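Local coordinates for protein putative hydrolase (Chromobacterium violaceum, PDB 3MCW) that probably acts as a hydrolase of the isochorismatase family, related to nicotinamidases, although its substrate is not established, at residues 102-105 with 106-110; 125-128 with 129-133; 180-184 with 185-189. All blocks are in the same frame, centred on the assembly; numbering follows the deposited sequence.

Interaction 1: residues 102-105 with 106-110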
loop_
_atom_site.group_PDB
_atom_site.type_symbol
_atom_site.label_atom_id
_atom_site.label_comp_id
_atom_site.label_asym_id
_atom_site.label_seq_id
_atom_site.Cartn_x
_atom_site.Cartn_y
_atom_site.Cartn_z
ATOM N N THR A 102 -0.586 -6.021 15.195
ATOM C CA THR A 102 -1.799 -6.398 15.796
ATOM C C THR A 102 -2.049 -7.847 15.523
ATOM O O THR A 102 -1.375 -8.506 14.733
ATOM C CB THR A 102 -2.973 -5.607 15.254
ATOM O OG1 THR A 102 -3.323 -6.154 13.989
ATOM C CG2 THR A 102 -2.627 -4.104 15.116
ATOM N N GLY A 103 -3.071 -8.337 16.191
ATOM C CA GLY A 103 -3.526 -9.687 15.972
ATOM C C GLY A 103 -4.593 -9.783 14.904
ATOM O O GLY A 103 -5.394 -10.726 14.933
ATOM N N LEU A 104 -4.648 -8.833 13.959
ATOM C CA LEU A 104 -5.834 -8.820 13.102
ATOM C C LEU A 104 -5.927 -10.030 12.203
ATOM O O LEU A 104 -6.980 -10.671 12.109
ATOM C CB LEU A 104 -5.888 -7.520 12.285
ATOM C CG LEU A 104 -7.065 -7.395 11.303
ATOM C CD1 LEU A 104 -8.426 -7.454 11.983
ATOM C CD2 LEU A 104 -6.926 -6.118 10.482
ATOM N N GLU A 105 -4.851 -10.331 11.483
ATOM C CA GLU A 105 -4.908 -11.435 10.540
ATOM C C GLU A 105 -5.263 -12.764 11.228
ATOM O O GLU A 105 -6.139 -13.507 10.762
ATOM C CB GLU A 105 -3.602 -11.601 9.756
ATOM C CG GLU A 105 -3.688 -12.705 8.728
ATOM C CD GLU A 105 -2.401 -12.978 7.967
ATOM O OE1 GLU A 105 -1.371 -12.339 8.247
ATOM O OE2 GLU A 105 -2.447 -13.846 7.077
ATOM N N ALA A 106 -4.590 -13.042 12.348
ATOM C CA ALA A 106 -4.861 -14.300 13.040
ATOM C C ALA A 106 -6.302 -14.368 13.551
ATOM O O ALA A 106 -6.925 -15.426 13.534
ATOM C CB ALA A 106 -3.852 -14.509 14.166
ATOM N N LEU A 107 -6.829 -13.253 14.043
ATOM C CA LEU A 107 -8.206 -13.214 14.521
ATOM C C LEU A 107 -9.180 -13.504 13.383
ATOM O O LEU A 107 -10.134 -14.279 13.524
ATOM C CB LEU A 107 -8.483 -11.832 15.160
ATOM C CG LEU A 107 -9.914 -11.643 15.624
ATOM C CD1 LEU A 107 -10.232 -12.560 16.791
ATOM C CD2 LEU A 107 -10.184 -10.167 15.951
ATOM N N LEU A 108 -8.973 -12.855 12.232
ATOM C CA LEU A 108 -9.839 -13.084 11.089
ATOM C C LEU A 108 -9.824 -14.551 10.655
ATOM O O LEU A 108 -10.870 -15.163 10.445
ATOM C CB LEU A 108 -9.430 -12.166 9.926
ATOM C CG LEU A 108 -9.567 -10.652 10.151
ATOM C CD1 LEU A 108 -8.991 -9.886 8.966
ATOM C CD2 LEU A 108 -11.027 -10.260 10.355
ATOM N N ARG A 109 -8.622 -15.102 10.532
ATOM C CA ARG A 109 -8.512 -16.475 10.043
ATOM C C ARG A 109 -9.085 -17.489 11.046
ATOM O O ARG A 109 -9.720 -18.449 10.646
ATOM C CB ARG A 109 -7.077 -16.832 9.702
ATOM C CG ARG A 109 -6.491 -15.995 8.550
ATOM C CD ARG A 109 -5.189 -16.579 8.075
ATOM N NE ARG A 109 -4.534 -15.775 7.052
ATOM C CZ ARG A 109 -4.923 -15.695 5.805
ATOM N NH1 ARG A 109 -5.942 -16.407 5.347
ATOM N NH2 ARG A 109 -4.264 -14.866 5.007
ATOM N N ALA A 110 -8.908 -17.241 12.349
ATOM C CA ALA A 110 -9.412 -18.177 13.370
ATOM C C ALA A 110 -10.932 -18.270 13.319
ATOM O O ALA A 110 -11.526 -19.314 13.662
ATOM C CB ALA A 110 -8.958 -17.760 14.742
#
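L104 and L108 sit one turn apart on the buried side of helix 104-111. Their side chains cross at a slant, with L104 CD1 3.9 Å from L108 CG. L104 reaches its neighbour because its CG stands opposite the backbone N (chi1 178°). Both leucines also rest on I56 of strand 55-60, and L104 touches I91 of strand 89-93, which makes this the tight part of the contact. The helix thus lies against the parallel sheet of the isochorismatase domain and starts after G103, its N-cap. Just before it, T102 OG1 accepts from L104 N at 3.0 Å in an ST turn. G103 O then takes L107 N at 3.0 Å. The outer side faces solvent, with R109 exposed and E105 partly so. There R109 forms a side-on salt bridge with E105, with NE 2.8 Å and NH2 2.9 Å from E105 OE2. One carboxylate oxygen thus serves two donors on its anti side, both somewhat out of the carboxylate plane. OE2 lies in the guanidinium plane, but the carboxylate and guanidinium planes are turned 59° apart. R109 NH2 has a second acceptor in L137 O.

Interaction 2: residues 125-128 with 129-133. With EDO (1,2-ethanediol), chain I.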
loop_
_atom_site.group_PDB
_atom_site.type_symbol
_atom_site.label_atom_id
_atom_site.label_comp_id
_atom_site.label_asym_id
_atom_site.label_seq_id
_atom_site.Cartn_x
_atom_site.Cartn_y
_atom_site.Cartn_z
ATOM N N ASN A 125 -3.938 6.749 2.705
ATOM C CA ASN A 125 -2.934 6.470 3.709
ATOM C C ASN A 125 -3.297 5.168 4.441
ATOM O O ASN A 125 -3.035 4.092 3.896
ATOM C CB ASN A 125 -2.632 7.689 4.573
ATOM C CG ASN A 125 -1.354 7.500 5.360
ATOM O OD1 ASN A 125 -0.542 6.621 5.051
ATOM N ND2 ASN A 125 -1.134 8.341 6.317
ATOM N N SER A 126 -3.906 5.224 5.623
ATOM C CA SER A 126 -4.156 3.997 6.361
ATOM C C SER A 126 -5.155 3.062 5.712
ATOM O O SER A 126 -5.032 1.839 5.849
ATOM C CB SER A 126 -4.552 4.313 7.797
ATOM O OG SER A 126 -3.444 4.815 8.532
ATOM N N VAL A 127 -6.178 3.597 5.036
ATOM C CA VAL A 127 -7.116 2.712 4.342
ATOM C C VAL A 127 -6.374 1.950 3.222
ATOM O O VAL A 127 -6.406 0.735 3.178
ATOM C CB VAL A 127 -8.328 3.456 3.780
ATOM C CG1 VAL A 127 -9.170 2.562 2.945
ATOM C CG2 VAL A 127 -9.172 4.063 4.937
ATOM N N GLU A 128 -5.665 2.667 2.359
ATOM C CA GLU A 128 -4.928 2.032 1.280
ATOM C C GLU A 128 -3.881 1.046 1.824
ATOM O O GLU A 128 -3.758 -0.048 1.255
ATOM C CB GLU A 128 -4.294 3.083 0.394
ATOM C CG GLU A 128 -3.480 2.495 -0.739
ATOM C CD GLU A 128 -3.261 3.418 -1.915
ATOM O OE1 GLU A 128 -3.723 4.573 -1.906
ATOM O OE2 GLU A 128 -2.585 2.911 -2.825
ATOM N N ALA A 129 -3.149 1.407 2.857
ATOM C CA ALA A 129 -2.129 0.484 3.389
ATOM C C ALA A 129 -2.771 -0.814 3.854
ATOM O O ALA A 129 -2.281 -1.925 3.607
ATOM C CB ALA A 129 -1.377 1.134 4.551
ATOM N N THR A 130 -3.916 -0.686 4.536
ATOM C CA THR A 130 -4.630 -1.834 5.053
ATOM C C THR A 130 -5.206 -2.688 3.942
ATOM O O THR A 130 -5.123 -3.918 3.986
ATOM C CB THR A 130 -5.706 -1.370 6.049
ATOM O OG1 THR A 130 -5.111 -0.690 7.155
ATOM C CG2 THR A 130 -6.494 -2.529 6.590
ATOM N N VAL A 131 -5.828 -2.054 2.950
ATOM C CA VAL A 131 -6.444 -2.788 1.859
ATOM C C VAL A 131 -5.414 -3.493 0.987
ATOM O O VAL A 131 -5.622 -4.623 0.572
ATOM C CB VAL A 131 -7.384 -1.884 1.019
ATOM C CG1 VAL A 131 -7.890 -2.603 -0.198
ATOM C CG2 VAL A 131 -8.538 -1.396 1.877
ATOM N N ARG A 132 -4.296 -2.829 0.683
ATOM C CA ARG A 132 -3.270 -3.487 -0.135
ATOM C C ARG A 132 -2.803 -4.753 0.574
ATOM O O ARG A 132 -2.666 -5.801 -0.074
ATOM C CB ARG A 132 -2.100 -2.575 -0.457
ATOM C CG ARG A 132 -2.392 -1.504 -1.483
ATOM C CD ARG A 132 -1.133 -0.745 -1.874
ATOM N NE ARG A 132 -1.333 0.347 -2.818
ATOM C CZ ARG A 132 -0.672 0.491 -3.969
ATOM N NH1 ARG A 132 0.154 -0.410 -4.438
ATOM N NH2 ARG A 132 -0.791 1.641 -4.617
HETATM N N MSE A 133 -2.523 -4.661 1.868
HETATM C CA MSE A 133 -2.117 -5.877 2.601
HETATM C C MSE A 133 -3.217 -6.901 2.660
HETATM O O MSE A 133 -2.963 -8.089 2.448
HETATM C CB MSE A 133 -1.619 -5.576 4.013
HETATM C CG MSE A 133 -0.271 -5.042 4.024
HETATM SE SE MSE A 133 0.555 -5.009 5.798
HETATM C CE MSE A 133 0.463 -6.898 6.263
HETATM C C1 EDO I . -5.165 11.261 8.350
HETATM O O1 EDO I . -4.547 11.401 9.633
HETATM C C2 EDO I . -4.130 11.420 7.271
HETATM O O2 EDO I . -3.584 10.171 6.906
#
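A chi1 of 179° carries the E128 chain away from its backbone N, while R132 takes the other course (chi1 -74°) and runs straight to NE. The two side chains therefore lie alongside each other, one helical turn apart. R132 NE is 2.9 Å and R132 NH2 2.8 Å from E128 OE2, a side-on salt bridge to a single oxygen. E128 OE2 offers its anti lone pair to NE and is met by NH2 nearly along its C-O axis. The two flat groups are almost coplanar, 7° apart. E128 is held further through OE1, bonded to S170 OG of helix 163-174, and R132 through NH2, which donates to S124 O of the second subunit. The buried pair is thus satisfied from both partners.

On another side of the helix, T130 OG1 donates to S126 O at 2.8 Å. T130 N also bonds to S126 O, at 3.1 Å, from the opposite face of the carbonyl plane. T130 OG1 is held further by A98 N. V127 CG1 is 4.1 Å from V131 CG2, and both valines rest on strand 140-149. N125 ND2 donates to E177 OE2 of the second subunit, and to O2 of a 1,2-ethanediol at 3.1 Å, which Y69 OH also holds. Helix 123-136 is the beta-alpha-beta crossover between strands 115-121 and 140-149 and lines the dimer interface. S126 stands where isochorismatase-family hydrolases usually carry the nucleophilic cysteine, so this segment probably borders the active site.

Interaction 3: residues 180-184 with 185-189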
loop_
_atom_site.group_PDB
_atom_site.type_symbol
_atom_site.label_atom_id
_atom_site.label_comp_id
_atom_site.label_asym_id
_atom_site.label_seq_id
_atom_site.Cartn_x
_atom_site.Cartn_y
_atom_site.Cartn_z
ATOM N N ARG A 180 -12.459 -4.955 -4.480
ATOM C CA ARG A 180 -13.542 -4.443 -5.305
ATOM C C ARG A 180 -14.006 -3.131 -4.697
ATOM O O ARG A 180 -14.500 -3.100 -3.561
ATOM C CB ARG A 180 -14.687 -5.445 -5.335
ATOM C CG ARG A 180 -15.820 -4.995 -6.230
ATOM C CD ARG A 180 -16.883 -6.046 -6.365
ATOM N NE ARG A 180 -17.989 -5.552 -7.150
ATOM C CZ ARG A 180 -18.917 -6.323 -7.676
ATOM N NH1 ARG A 180 -18.884 -7.625 -7.460
ATOM N NH2 ARG A 180 -19.887 -5.773 -8.374
ATOM N N VAL A 181 -13.891 -2.041 -5.450
ATOM C CA VAL A 181 -14.389 -0.736 -5.009
ATOM C C VAL A 181 -15.897 -0.689 -5.288
ATOM O O VAL A 181 -16.337 -0.962 -6.381
ATOM C CB VAL A 181 -13.652 0.379 -5.746
ATOM C CG1 VAL A 181 -14.301 1.743 -5.415
ATOM C CG2 VAL A 181 -12.170 0.359 -5.373
ATOM N N CYS A 182 -16.678 -0.322 -4.266
ATOM C CA CYS A 182 -18.098 -0.197 -4.466
ATOM C C CYS A 182 -18.684 0.829 -3.520
ATOM O O CYS A 182 -17.943 1.550 -2.836
ATOM C CB CYS A 182 -18.720 -1.552 -4.256
ATOM S SG CYS A 182 -18.364 -2.146 -2.603
ATOM N N GLY A 183 -19.999 1.004 -3.577
ATOM C CA GLY A 183 -20.667 1.969 -2.735
ATOM C C GLY A 183 -21.425 1.304 -1.609
ATOM O O GLY A 183 -21.898 0.178 -1.707
ATOM N N SER A 184 -21.634 2.075 -0.561
ATOM C CA SER A 184 -22.359 1.578 0.597
ATOM C C SER A 184 -23.772 1.142 0.237
ATOM O O SER A 184 -24.237 0.167 0.812
ATOM C CB SER A 184 -22.386 2.598 1.731
ATOM O OG SER A 184 -23.091 3.773 1.396
ATOM N N ALA A 185 -24.462 1.811 -0.691
ATOM C CA ALA A 185 -25.818 1.392 -1.072
ATOM C C ALA A 185 -25.769 -0.021 -1.640
ATOM O O ALA A 185 -26.672 -0.840 -1.363
ATOM C CB ALA A 185 -26.452 2.363 -2.044
ATOM N N ASP A 186 -24.780 -0.318 -2.475
ATOM C CA ASP A 186 -24.539 -1.652 -3.103
ATOM C C ASP A 186 -24.419 -2.711 -2.012
ATOM O O ASP A 186 -24.926 -3.824 -2.060
ATOM C CB ASP A 186 -23.174 -1.738 -3.888
ATOM C CG ASP A 186 -23.032 -0.728 -5.060
ATOM O OD1 ASP A 186 -24.074 -0.414 -5.700
ATOM O OD2 ASP A 186 -21.862 -0.280 -5.345
ATOM N N ILE A 187 -23.583 -2.359 -1.046
ATOM C CA ILE A 187 -23.243 -3.244 0.060
ATOM C C ILE A 187 -24.516 -3.554 0.887
ATOM O O ILE A 187 -24.798 -4.707 1.231
ATOM C CB ILE A 187 -22.148 -2.605 0.925
ATOM C CG1 ILE A 187 -20.806 -2.633 0.186
ATOM C CG2 ILE A 187 -22.074 -3.333 2.269
ATOM C CD1 ILE A 187 -19.812 -1.592 0.654
ATOM N N LEU A 188 -25.285 -2.520 1.212
ATOM C CA LEU A 188 -26.482 -2.693 2.018
ATOM C C LEU A 188 -27.485 -3.546 1.289
ATOM O O LEU A 188 -28.139 -4.392 1.914
ATOM C CB LEU A 188 -27.069 -1.333 2.396
ATOM C CG LEU A 188 -26.234 -0.492 3.367
ATOM C CD1 LEU A 188 -26.823 0.931 3.461
ATOM C CD2 LEU A 188 -26.118 -1.168 4.747
ATOM N N ALA A 189 -27.614 -3.367 -0.020
ATOM C CA ALA A 189 -28.510 -4.212 -0.805
ATOM C C ALA A 189 -28.030 -5.659 -0.784
ATOM O O ALA A 189 -28.822 -6.597 -0.647
ATOM C CB ALA A 189 -28.605 -3.691 -2.225
#
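One half of a capping box marks the start of helix 184-191, where the chain leaves strand 180-182, the outermost strand of the parallel sheet within this chain. G183 is the N-cap residue. In the conformer described here, D186 turns back from the first turn, and its OD2 accepts from G183 N at 2.9 Å. The reciprocal bond cannot form, because G183 has no side chain. The bond is nearly straight at the hydrogen (167°), but the donor lies above the carboxylate plane, 39° out of it. A chi1 of -60° folds the D186 carboxylate over the N-terminal end. G183 O in turn accepts from I187 N at 3.1 Å. S184 O takes L188 N at 2.9 Å. C182 SG, again in the conformer given, is 3.6 Å from I187 CD1. This sulfur and methyl group form the apolar side of the junction. I187 also packs on L44 and W48 of helix 37-51, and C182 on C142 of strand 140-149. S184 OG turns to another partner, D146 OD2. The helix dipole would probably stabilise the negative charge of D186, while its bond to G183 N ties the cap residue to the first turn.

Overall arrangement
The three contacts follow one another along the chain, and each lies on or at the start of a helix beside the six-stranded parallel sheet. Interactions 1 and 2 have centres 16 Å apart and nearest atoms about 5 Å apart. T102 and T130 both bond to the backbone of A98. Interactions 2 and 3 have centres 18 Å apart, and strand 140-149 packs against both. Interactions 1 and 3 are farthest apart, with 24 Å between centres. Interaction 2 reaches the second subunit through hydrogen bonds, interaction 3 through V181 on W156 of that subunit; no other chain touches interaction 1. S126 OG bonds to K93 NZ and, weakly, to D19 OD2. This matches the family's Asp-Lys-Cys triad with serine replacing cysteine, so interaction 2 probably lies at the active site.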